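PDB 5C5T: prolyl 4-hydroxylase from Paramecium bursaria Chlorella virus 1, which probably acts as an iron- and 2-oxoglutarate-dependent dioxygenase that hydroxylates proline residues of collagen-like sequences. Local coordinates for residues A[47-52]-A[95-100]. Sequence-based numbering, arbitrary orientation.
Sequences DIECDV and HEVIDK
The opening turns of helices 47-59 and 96-109, residues 47-52 and 96-100, run at 124° to each other with their axes 10.1 Å apart at closest approach. E49 and V97 bring the backbones nearest, with 6.4 Å between their CA atoms. Both helices accompany the antiparallel β-sheets of the 2-oxoglutarate oxygenase double-stranded β-helix fold, and this junction lies at the surface, away from the metal and 2-oxoglutarate sites. At its centre the two methyls of V97 reach the backbone of helix 47-59: CG2 lies 3.7 Å from E49 O and also meets V52 CG1 at 4.2 Å. V97 is buried, and L45 and L53 enclose it further.

On one flank a salt bridge spans the helices. K100 is stretched out along its whole length, with CG anti to the backbone N, and meets the extended E49 side chain at about a right angle. K100 NZ donates to E49 OE2 over 2.6 Å, and the oxygen accepts through its syn lone pair, on the side of OE1, while the aliphatic end of the lysine also runs past the carboxylate. E49 OE1 accepts from S46 N, so both carboxylate oxygens have a donor and the rotation of the group is restrained. E96 OE1 stands 5.4 Å from E49 OE2, a like charge whose effect the lysine would probably temper.

On the other flank, V52 points its CG1 methyl at the edge of the H95 imidazole, near the ring plane and 3.3 Å from CE1. H95 caps the N terminus of helix 96-109, and the bond that V97 N gives to its ND1 holds the ring: it spans 3.0 Å, almost straight at 169° and only 6° out of the imidazole plane.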
# COMPACT_ATOMS: atom_id res chain seq x y z
N ASP A 47 3.92 -1.25 17.23
CA ASP A 47 3.61 -2.68 17.21
C ASP A 47 2.20 -2.93 17.80
O ASP A 47 1.43 -3.71 17.24
CB ASP A 47 4.65 -3.49 17.99
CG ASP A 47 5.99 -3.66 17.24
OD1 ASP A 47 6.20 -3.06 16.18
OD2 ASP A 47 6.84 -4.44 17.73
N ILE A 48 1.83 -2.29 18.89
CA ILE A 48 0.53 -2.64 19.48
C ILE A 48 -0.60 -2.06 18.58
O ILE A 48 -1.64 -2.73 18.46
CB ILE A 48 0.42 -2.24 20.95
CG1 ILE A 48 0.20 -0.76 21.10
CG2 ILE A 48 1.62 -2.72 21.73
CD1 ILE A 48 -1.26 -0.48 21.24
N GLU A 49 -0.40 -0.92 17.92
CA GLU A 49 -1.36 -0.39 16.92
C GLU A 49 -1.56 -1.38 15.77
O GLU A 49 -2.71 -1.61 15.36
CB GLU A 49 -0.90 0.96 16.37
CG GLU A 49 -1.08 2.12 17.34
CD GLU A 49 -0.35 3.37 16.93
OE1 GLU A 49 0.54 3.32 16.04
OE2 GLU A 49 -0.67 4.43 17.51
N CYS A 50 -0.48 -1.98 15.23
CA CYS A 50 -0.64 -3.03 14.24
C CYS A 50 -1.49 -4.20 14.74
O CYS A 50 -2.37 -4.71 14.02
CB CYS A 50 0.72 -3.51 13.75
SG CYS A 50 1.75 -2.30 12.89
N ASP A 51 -1.27 -4.62 15.98
CA ASP A 51 -1.99 -5.78 16.49
C ASP A 51 -3.47 -5.45 16.69
O ASP A 51 -4.32 -6.30 16.41
CB ASP A 51 -1.39 -6.25 17.82
CG ASP A 51 -0.02 -6.90 17.66
OD1 ASP A 51 0.38 -7.37 16.55
OD2 ASP A 51 0.66 -6.96 18.70
N VAL A 52 -3.77 -4.24 17.14
CA VAL A 52 -5.15 -3.83 17.34
C VAL A 52 -5.86 -3.86 15.97
O VAL A 52 -7.00 -4.32 15.85
CB VAL A 52 -5.19 -2.44 18.01
CG1 VAL A 52 -6.57 -1.83 17.95
CG2 VAL A 52 -4.71 -2.56 19.46
N HIS A 95 -12.36 2.82 12.83
CA HIS A 95 -11.34 2.42 13.79
C HIS A 95 -10.25 3.49 13.99
O HIS A 95 -9.81 4.13 13.06
CB HIS A 95 -10.72 1.11 13.34
CG HIS A 95 -10.07 0.39 14.46
ND1 HIS A 95 -8.88 0.81 15.03
CD2 HIS A 95 -10.48 -0.68 15.18
CE1 HIS A 95 -8.57 0.01 16.03
NE2 HIS A 95 -9.52 -0.91 16.14
N GLU A 96 -9.87 3.70 15.25
CA GLU A 96 -8.90 4.73 15.55
C GLU A 96 -7.54 4.51 14.88
O GLU A 96 -6.89 5.49 14.52
CB GLU A 96 -8.72 4.86 17.09
CG GLU A 96 -8.19 3.60 17.77
CD GLU A 96 -6.68 3.60 17.96
OE1 GLU A 96 -6.02 4.60 17.61
OE2 GLU A 96 -6.14 2.58 18.46
N VAL A 97 -7.13 3.27 14.62
CA VAL A 97 -5.82 3.05 13.96
C VAL A 97 -5.93 3.44 12.48
O VAL A 97 -4.96 3.88 11.90
CB VAL A 97 -5.28 1.61 14.13
CG1 VAL A 97 -3.96 1.41 13.35
CG2 VAL A 97 -5.03 1.29 15.60
N ILE A 98 -7.10 3.25 11.86
CA ILE A 98 -7.31 3.78 10.50
C ILE A 98 -7.23 5.29 10.46
O ILE A 98 -6.59 5.88 9.56
CB ILE A 98 -8.65 3.35 9.94
CG1 ILE A 98 -8.76 1.81 9.94
CG2 ILE A 98 -8.86 3.97 8.53
CD1 ILE A 98 -8.01 1.11 8.90
N ASP A 99 -7.91 5.93 11.41
CA ASP A 99 -7.81 7.35 11.58
C ASP A 99 -6.35 7.79 11.64
O ASP A 99 -5.99 8.79 11.05
CB ASP A 99 -8.52 7.81 12.85
CG ASP A 99 -10.02 7.68 12.77
OD1 ASP A 99 -10.60 7.81 11.66
OD2 ASP A 99 -10.64 7.50 13.85
N LYS A 100 -5.52 7.08 12.39
CA LYS A 100 -4.11 7.47 12.49
C LYS A 100 -3.31 7.28 11.20
O LYS A 100 -2.53 8.13 10.82
CB LYS A 100 -3.44 6.68 13.62
CG LYS A 100 -1.96 6.99 13.78
CD LYS A 100 -1.38 6.31 15.02
CE LYS A 100 0.06 6.74 15.26
NZ LYS A 100 0.42 6.65 16.73